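Local coordinates for protein tRNA-5-methyluridine(54) 2-sulfurtransferase (Pyrococcus horikoshii, PDB 3VRH) that catalyses the ATP-dependent 2-thiolation of 5-methyluridine 54 in the T loop of tRNAs, a modification that stabilises tRNA in thermophiles, at residues Lys68-Gly82 / Cys98-Lys111. Numbering follows the deposited sequence.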
ATOM      1  N   LYS A  68      15.371  21.017  21.869  1.00 29.30           N
ATOM      2  CA  LYS A  68      16.077  21.738  22.932  1.00 30.81           C
ATOM      3  C   LYS A  68      17.412  22.261  22.427  1.00 31.71           C
ATOM      4  O   LYS A  68      17.734  23.439  22.598  1.00 32.88           O
ATOM      5  CB  LYS A  68      16.320  20.815  24.136  1.00 30.39           C
ATOM      6  CG  LYS A  68      16.878  21.513  25.371  1.00 28.96           C
ATOM      7  CD  LYS A  68      15.802  22.328  26.069  1.00 29.89           C
ATOM      8  CE  LYS A  68      16.379  23.029  27.296  1.00 37.49           C
ATOM      9  NZ  LYS A  68      15.419  24.018  27.830  1.00 39.82           N
ATOM     10  N   LYS A  69      18.194  21.378  21.816  1.00 29.03           N
ATOM     11  CA  LYS A  69      19.501  21.753  21.283  1.00 29.36           C
ATOM     12  C   LYS A  69      19.373  22.837  20.199  1.00 33.08           C
ATOM     13  O   LYS A  69      20.212  23.733  20.091  1.00 31.68           O
ATOM     14  CB  LYS A  69      20.232  20.527  20.756  1.00 28.35           C
ATOM     15  CG  LYS A  69      21.658  20.805  20.316  1.00 33.09           C
ATOM     16  CD  LYS A  69      22.422  19.511  20.083  1.00 29.21           C
ATOM     17  CE  LYS A  69      23.855  19.795  19.647  1.00 28.65           C
ATOM     18  NZ  LYS A  69      24.650  18.581  19.319  1.00 26.43           N
ATOM     19  N   LEU A  70      18.295  22.771  19.425  1.00 32.42           N
ATOM     20  CA  LEU A  70      18.039  23.770  18.390  1.00 31.56           C
ATOM     21  C   LEU A  70      17.638  25.119  18.971  1.00 35.25           C
ATOM     22  O   LEU A  70      17.652  26.119  18.265  1.00 36.46           O
ATOM     23  CB  LEU A  70      16.974  23.293  17.400  1.00 25.32           C
ATOM     24  CG  LEU A  70      17.449  22.191  16.456  1.00 28.07           C
ATOM     25  CD1 LEU A  70      16.384  21.853  15.397  1.00 29.55           C
ATOM     26  CD2 LEU A  70      18.753  22.610  15.796  1.00 31.20           C
ATOM     27  N   GLY A  71      17.277  25.145  20.247  1.00 31.02           N
ATOM     28  CA  GLY A  71      16.944  26.398  20.893  1.00 32.69           C
ATOM     29  C   GLY A  71      15.466  26.677  21.072  1.00 36.08           C
ATOM     30  O   GLY A  71      15.083  27.816  21.305  1.00 38.87           O
ATOM     31  N   TYR A  72      14.629  25.648  20.977  1.00 31.66           N
ATOM     32  CA  TYR A  72      13.198  25.829  21.173  1.00 27.82           C
ATOM     33  C   TYR A  72      12.811  25.815  22.641  1.00 31.71           C
ATOM     34  O   TYR A  72      13.559  25.322  23.482  1.00 33.98           O
ATOM     35  CB  TYR A  72      12.402  24.775  20.386  1.00 33.45           C
ATOM     36  CG  TYR A  72      12.453  25.045  18.907  1.00 29.32           C
ATOM     37  CD1 TYR A  72      13.506  24.579  18.141  1.00 31.34           C
ATOM     38  CD2 TYR A  72      11.471  25.802  18.288  1.00 27.88           C
ATOM     39  CE1 TYR A  72      13.574  24.841  16.782  1.00 32.25           C
ATOM     40  CE2 TYR A  72      11.528  26.075  16.937  1.00 33.24           C
ATOM     41  CZ  TYR A  72      12.585  25.595  16.187  1.00 29.49           C
ATOM     42  OH  TYR A  72      12.662  25.861  14.841  1.00 30.82           O
ATOM     43  N   ASN A  73      11.641  26.367  22.946  1.00 33.18           N
ATOM     44  CA  ASN A  73      11.152  26.404  24.320  1.00 41.41           C
ATOM     45  C   ASN A  73      10.309  25.164  24.612  1.00 32.09           C
ATOM     46  O   ASN A  73       9.111  25.137  24.345  1.00 29.74           O
ATOM     47  CB  ASN A  73      10.340  27.685  24.580  1.00 40.47           C
ATOM     48  CG  ASN A  73       9.708  27.703  25.959  1.00 42.82           C
ATOM     49  OD1 ASN A  73      10.159  27.006  26.869  1.00 44.14           O
ATOM     50  ND2 ASN A  73       8.652  28.494  26.118  1.00 46.33           N
ATOM     51  N   ILE A  74      10.932  24.131  25.163  1.00 29.25           N
ATOM     52  CA  ILE A  74      10.201  22.881  25.280  1.00 31.68           C
ATOM     53  C   ILE A  74      10.046  22.406  26.715  1.00 32.80           C
ATOM     54  O   ILE A  74      10.957  22.534  27.531  1.00 32.62           O
ATOM     55  CB  ILE A  74      10.819  21.768  24.411  1.00 34.85           C
ATOM     56  CG1 ILE A  74      12.221  21.436  24.899  1.00 36.04           C
ATOM     57  CG2 ILE A  74      10.868  22.175  22.930  1.00 27.11           C
ATOM     58  CD1 ILE A  74      12.468  19.962  24.984  1.00 32.44           C
ATOM     59  N   GLU A  75       8.866  21.882  27.017  1.00 25.12           N
ATOM     60  CA  GLU A  75       8.634  21.159  28.259  1.00 30.59           C
ATOM     61  C   GLU A  75       8.137  19.778  27.851  1.00 28.94           C
ATOM     62  O   GLU A  75       7.653  19.605  26.727  1.00 24.72           O
ATOM     63  CB  GLU A  75       7.624  21.896  29.150  1.00 26.27           C
ATOM     64  CG  GLU A  75       8.069  23.349  29.472  1.00 27.36           C
ATOM     65  CD  GLU A  75       7.149  24.089  30.441  1.00 32.76           C
ATOM     66  OE1 GLU A  75       6.426  23.434  31.217  1.00 31.16           O
ATOM     67  OE2 GLU A  75       7.157  25.340  30.430  1.00 40.53           O
ATOM     68  N   CYS A  76       8.272  18.799  28.740  1.00 25.07           N
ATOM     69  CA  CYS A  76       7.905  17.440  28.396  1.00 27.40           C
ATOM     70  C   CYS A  76       6.815  16.916  29.295  1.00 29.50           C
ATOM     71  O   CYS A  76       6.690  17.334  30.453  1.00 25.70           O
ATOM     72  CB  CYS A  76       9.123  16.527  28.450  1.00 24.49           C
ATOM     73  SG  CYS A  76      10.454  17.118  27.411  1.00 25.25           S
ATOM     74  N   LEU A  77       6.015  16.012  28.741  1.00 22.55           N
ATOM     75  CA  LEU A  77       4.966  15.350  29.487  1.00 21.97           C
ATOM     76  C   LEU A  77       5.115  13.846  29.322  1.00 27.35           C
ATOM     77  O   LEU A  77       5.180  13.345  28.196  1.00 26.54           O
ATOM     78  CB  LEU A  77       3.590  15.778  28.979  1.00 25.41           C
ATOM     79  CG  LEU A  77       2.415  14.898  29.419  1.00 24.24           C
ATOM     80  CD1 LEU A  77       2.182  15.023  30.914  1.00 25.83           C
ATOM     81  CD2 LEU A  77       1.143  15.241  28.642  1.00 25.21           C
ATOM     82  N   HIS A  78       5.157  13.126  30.441  1.00 22.94           N
ATOM     83  CA  HIS A  78       5.169  11.675  30.395  1.00 22.99           C
ATOM     84  C   HIS A  78       3.863  11.141  30.914  1.00 25.68           C
ATOM     85  O   HIS A  78       3.453  11.473  32.021  1.00 26.40           O
ATOM     86  CB  HIS A  78       6.299  11.096  31.233  1.00 25.55           C
ATOM     87  CG  HIS A  78       6.231   9.611  31.370  1.00 24.10           C
ATOM     88  ND1 HIS A  78       6.511   8.756  30.326  1.00 23.75           N
ATOM     89  CD2 HIS A  78       5.903   8.827  32.424  1.00 22.07           C
ATOM     90  CE1 HIS A  78       6.362   7.507  30.732  1.00 26.42           C
ATOM     91  NE2 HIS A  78       6.001   7.523  32.003  1.00 25.46           N
ATOM     92  N   ILE A  79       3.213  10.297  30.125  1.00 19.06           N
ATOM     93  CA  ILE A  79       1.946   9.742  30.544  1.00 23.57           C
ATOM     94  C   ILE A  79       2.159   8.296  30.951  1.00 26.97           C
ATOM     95  O   ILE A  79       2.382   7.417  30.112  1.00 27.56           O
ATOM     96  CB  ILE A  79       0.880   9.870  29.439  1.00 27.63           C
ATOM     97  CG1 ILE A  79       0.614  11.352  29.158  1.00 24.65           C
ATOM     98  CG2 ILE A  79      -0.408   9.120  29.819  1.00 24.50           C
ATOM     99  CD1 ILE A  79      -0.122  11.609  27.840  1.00 28.47           C
ATOM    100  N   ASN A  80       2.112   8.085  32.265  1.00 28.26           N
ATOM    101  CA  ASN A  80       2.349   6.800  32.892  1.00 27.86           C
ATOM    102  C   ASN A  80       1.089   5.926  32.752  1.00 26.29           C
ATOM    103  O   ASN A  80       0.008   6.302  33.206  1.00 23.99           O
ATOM    104  CB  ASN A  80       2.768   7.047  34.355  1.00 24.37           C
ATOM    105  CG  ASN A  80       2.979   5.762  35.146  1.00 27.94           C
ATOM    106  OD1 ASN A  80       2.212   4.806  35.033  1.00 29.24           O
ATOM    107  ND2 ASN A  80       4.025   5.742  35.960  1.00 25.48           N
ATOM    108  N   LEU A  81       1.243   4.764  32.111  1.00 27.34           N
ATOM    109  CA  LEU A  81       0.094   3.934  31.714  1.00 28.99           C
ATOM    110  C   LEU A  81      -0.453   3.079  32.852  1.00 26.15           C
ATOM    111  O   LEU A  81      -1.505   2.468  32.724  1.00 26.94           O
ATOM    112  CB  LEU A  81       0.438   3.056  30.503  1.00 25.85           C
ATOM    113  CG  LEU A  81       1.057   3.795  29.315  1.00 31.09           C
ATOM    114  CD1 LEU A  81       1.254   2.848  28.117  1.00 37.26           C
ATOM    115  CD2 LEU A  81       0.208   5.008  28.939  1.00 29.19           C
ATOM    116  N   GLY A  82       0.261   3.039  33.968  1.00 27.07           N
ATOM    117  CA  GLY A  82      -0.240   2.353  35.146  1.00 32.26           C
ATOM    118  C   GLY A  82      -0.196   0.830  35.078  1.00 36.50           C
ATOM    119  O   GLY A  82      -1.009   0.132  35.697  1.00 35.86           O
ATOM    120  N   CYS A  98      14.802  13.478  30.390  1.00 21.70           N
ATOM    121  CA  CYS A  98      14.538  14.906  30.563  1.00 26.40           C
ATOM    122  C   CYS A  98      15.601  15.610  31.426  1.00 27.04           C
ATOM    123  O   CYS A  98      15.905  16.787  31.218  1.00 27.86           O
ATOM    124  CB  CYS A  98      13.120  15.140  31.090  1.00 25.21           C
ATOM    125  SG  CYS A  98      11.809  14.585  29.890  1.00 27.02           S
ATOM    126  N   LYS A  99      16.180  14.878  32.372  1.00 25.33           N
ATOM    127  CA  LYS A  99      17.301  15.398  33.162  1.00 32.95           C
ATOM    128  C   LYS A  99      18.482  15.664  32.227  1.00 33.30           C
ATOM    129  O   LYS A  99      19.093  16.730  32.256  1.00 25.71           O
ATOM    130  CB  LYS A  99      17.713  14.381  34.238  1.00 27.30           C
ATOM    131  CG  LYS A  99      17.531  14.845  35.672  1.00 44.65           C
ATOM    132  CD  LYS A  99      16.117  14.592  36.192  1.00 48.29           C
ATOM    133  CE  LYS A  99      15.919  15.195  37.592  1.00 47.87           C
ATOM    134  NZ  LYS A  99      15.944  16.692  37.572  1.00 50.97           N
ATOM    135  N   LEU A 100      18.793  14.677  31.388  1.00 30.23           N
ATOM    136  CA  LEU A 100      19.863  14.819  30.404  1.00 30.39           C
ATOM    137  C   LEU A 100      19.560  15.969  29.440  1.00 29.23           C
ATOM    138  O   LEU A 100      20.430  16.771  29.124  1.00 30.17           O
ATOM    139  CB  LEU A 100      20.034  13.522  29.616  1.00 24.63           C
ATOM    140  CG  LEU A 100      21.202  13.531  28.629  1.00 37.70           C
ATOM    141  CD1 LEU A 100      22.510  13.631  29.402  1.00 36.66           C
ATOM    142  CD2 LEU A 100      21.191  12.290  27.730  1.00 29.90           C
ATOM    143  N   ILE A 101      18.317  16.051  28.986  1.00 28.83           N
ATOM    144  CA  ILE A 101      17.932  17.064  28.005  1.00 29.55           C
ATOM    145  C   ILE A 101      17.902  18.424  28.667  1.00 28.87           C
ATOM    146  O   ILE A 101      18.264  19.430  28.058  1.00 27.66           O
ATOM    147  CB  ILE A 101      16.544  16.793  27.419  1.00 27.53           C
ATOM    148  CG1 ILE A 101      16.580  15.565  26.508  1.00 26.50           C
ATOM    149  CG2 ILE A 101      16.038  18.001  26.633  1.00 31.80           C
ATOM    150  CD1 ILE A 101      15.218  14.983  26.266  1.00 20.72           C
ATOM    151  N   GLY A 102      17.469  18.447  29.921  1.00 27.13           N
ATOM    152  CA  GLY A 102      17.355  19.703  30.646  1.00 29.89           C
ATOM    153  C   GLY A 102      15.995  20.345  30.433  1.00 31.51           C
ATOM    154  O   GLY A 102      15.865  21.564  30.412  1.00 32.67           O
ATOM    155  N   ALA A 103      14.972  19.517  30.259  1.00 29.28           N
ATOM    156  CA  ALA A 103      13.630  20.030  30.068  1.00 30.50           C
ATOM    157  C   ALA A 103      12.791  19.715  31.292  1.00 29.42           C
ATOM    158  O   ALA A 103      12.923  18.640  31.874  1.00 30.77           O
ATOM    159  CB  ALA A 103      12.998  19.405  28.810  1.00 31.23           C
ATOM    160  N   PRO A 104      11.928  20.653  31.695  1.00 26.29           N
ATOM    161  CA  PRO A 104      10.956  20.354  32.757  1.00 29.20           C
ATOM    162  C   PRO A 104      10.080  19.167  32.336  1.00 29.51           C
ATOM    163  O   PRO A 104       9.651  19.099  31.175  1.00 28.22           O
ATOM    164  CB  PRO A 104      10.081  21.615  32.816  1.00 29.24           C
ATOM    165  CG  PRO A 104      10.848  22.676  32.074  1.00 36.04           C
ATOM    166  CD  PRO A 104      11.697  21.959  31.059  1.00 28.18           C
ATOM    167  N   LEU A 105       9.808  18.254  33.261  1.00 28.58           N
ATOM    168  CA  LEU A 105       8.995  17.089  32.931  1.00 28.51           C
ATOM    169  C   LEU A 105       7.764  17.029  33.814  1.00 26.09           C
ATOM    170  O   LEU A 105       7.856  17.016  35.046  1.00 28.48           O
ATOM    171  CB  LEU A 105       9.808  15.796  33.055  1.00 24.20           C
ATOM    172  CG  LEU A 105       8.999  14.497  33.015  1.00 28.73           C
ATOM    173  CD1 LEU A 105       8.272  14.331  31.671  1.00 22.06           C
ATOM    174  CD2 LEU A 105       9.949  13.343  33.269  1.00 28.51           C
ATOM    175  N   HIS A 106       6.608  17.023  33.172  1.00 25.04           N
ATOM    176  CA  HIS A 106       5.344  16.886  33.882  1.00 27.32           C
ATOM    177  C   HIS A 106       4.906  15.444  33.774  1.00 27.66           C
ATOM    178  O   HIS A 106       5.118  14.799  32.735  1.00 25.52           O
ATOM    179  CB  HIS A 106       4.294  17.780  33.245  1.00 25.38           C
ATOM    180  CG  HIS A 106       4.757  19.188  33.030  1.00 29.14           C
ATOM    181  ND1 HIS A 106       4.774  20.125  34.041  1.00 31.40           N
ATOM    182  CD2 HIS A 106       5.222  19.820  31.924  1.00 28.60           C
ATOM    183  CE1 HIS A 106       5.229  21.273  33.567  1.00 32.70           C
ATOM    184  NE2 HIS A 106       5.509  21.113  32.285  1.00 31.97           N
ATOM    185  N   ILE A 107       4.296  14.930  34.833  1.00 24.95           N
ATOM    186  CA  ILE A 107       3.830  13.557  34.800  1.00 30.19           C
ATOM    187  C   ILE A 107       2.351  13.427  35.125  1.00 29.67           C
ATOM    188  O   ILE A 107       1.872  13.985  36.122  1.00 27.94           O
ATOM    189  CB  ILE A 107       4.634  12.664  35.758  1.00 32.71           C
ATOM    190  CG1 ILE A 107       6.130  12.811  35.482  1.00 26.73           C
ATOM    191  CG2 ILE A 107       4.173  11.195  35.627  1.00 24.44           C
ATOM    192  CD1 ILE A 107       7.022  12.277  36.583  1.00 32.30           C
ATOM    193  N   VAL A 108       1.647  12.698  34.258  1.00 24.67           N
ATOM    194  CA  VAL A 108       0.280  12.268  34.496  1.00 23.18           C
ATOM    195  C   VAL A 108       0.221  10.749  34.616  1.00 25.36           C
ATOM    196  O   VAL A 108       0.604  10.014  33.687  1.00 28.03           O
ATOM    197  CB  VAL A 108      -0.656  12.703  33.353  1.00 24.03           C
ATOM    198  CG1 VAL A 108      -2.074  12.181  33.582  1.00 24.64           C
ATOM    199  CG2 VAL A 108      -0.659  14.212  33.221  1.00 25.94           C
ATOM    200  N   ARG A 109      -0.262  10.275  35.756  1.00 22.78           N
ATOM    201  CA  ARG A 109      -0.403   8.853  35.992  1.00 22.91           C
ATOM    202  C   ARG A 109      -1.855   8.459  35.745  1.00 26.73           C
ATOM    203  O   ARG A 109      -2.748   8.833  36.492  1.00 24.46           O
ATOM    204  CB  ARG A 109       0.021   8.510  37.413  1.00 27.28           C
ATOM    205  CG  ARG A 109       1.424   8.964  37.754  1.00 26.78           C
ATOM    206  CD  ARG A 109       2.226   7.822  38.338  1.00 31.71           C
ATOM    207  NE  ARG A 109       3.610   8.183  38.639  1.00 30.00           N
ATOM    208  CZ  ARG A 109       4.158   8.098  39.854  1.00 41.95           C
ATOM    209  NH1 ARG A 109       3.437   7.669  40.884  1.00 37.99           N
ATOM    210  NH2 ARG A 109       5.428   8.447  40.052  1.00 36.00           N
ATOM    211  N   ILE A 110      -2.087   7.716  34.673  1.00 26.68           N
ATOM    212  CA  ILE A 110      -3.438   7.348  34.269  1.00 27.55           C
ATOM    213  C   ILE A 110      -4.183   6.612  35.377  1.00 26.15           C
ATOM    214  O   ILE A 110      -5.352   6.892  35.633  1.00 28.81           O
ATOM    215  CB  ILE A 110      -3.400   6.509  32.988  1.00 26.75           C
ATOM    216  CG1 ILE A 110      -3.215   7.435  31.776  1.00 28.71           C
ATOM    217  CG2 ILE A 110      -4.641   5.670  32.858  1.00 26.35           C
ATOM    218  CD1 ILE A 110      -3.041   6.678  30.445  1.00 28.89           C
ATOM    219  N   LYS A 111      -3.487   5.695  36.045  1.00 24.65           N
ATOM    220  CA  LYS A 111      -4.062   4.895  37.127  1.00 30.29           C
ATOM    221  C   LYS A 111      -4.470   5.766  38.313  1.00 30.67           C
ATOM    222  O   LYS A 111      -5.448   5.477  38.988  1.00 30.03           O
ATOM    223  CB  LYS A 111      -3.049   3.855  37.604  1.00 32.25           C
ATOM    224  CG  LYS A 111      -3.647   2.507  38.001  1.00 36.19           C
ATOM    225  CD  LYS A 111      -4.278   2.524  39.377  1.00 39.12           C
ATOM    226  CE  LYS A 111      -4.712   1.116  39.777  1.00 43.55           C
ATOM    227  NZ  LYS A 111      -3.649   0.097  39.476  1.00 43.42           N
TER
HETATM  228  O   HOH W   1      -0.568   5.473  36.100  1.00 24.34           O
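C76 fills a notch between the end of helix 87-101 and strand 105-109. Its SG lies 3.7 Å from A103 CB, and its CB lies 3.6 Å from C98 SG. Beside it, I74 CD1 also touches A103 CB. I101 CG2 rests against CB and CG of K68. On the other side of the sheet, L77 CD1 lodges against V108 CG2 at 3.7 Å. Further along, I110 CD1 sits in the hollow formed by I79 CG2 and L81 CD2.

H106 turns its ring edge to E75. NE2 gives a 2.7 Å hydrogen bond to E75 OE1, which lies in the ring plane. CG of H106 points away from its own carbonyl carbon (chi1 -49°), which carries the ring back toward E75. R49 pairs with the other carboxylate oxygen. A leucine in place of H106 would probably leave E75 OE1 without this donor and its carboxylate freer to turn.

Strands 73-80 and 105-109 run parallel, 23° apart. Backbone hydrogen bonds join the two segments, from C76 N to P104 O (2.8 Å) through to I110 N and N80 O. With helix 87-101 they form a beta-alpha-beta crossover at one edge of the PP-loop ATPase sheet, where I79 belongs to the ATP site.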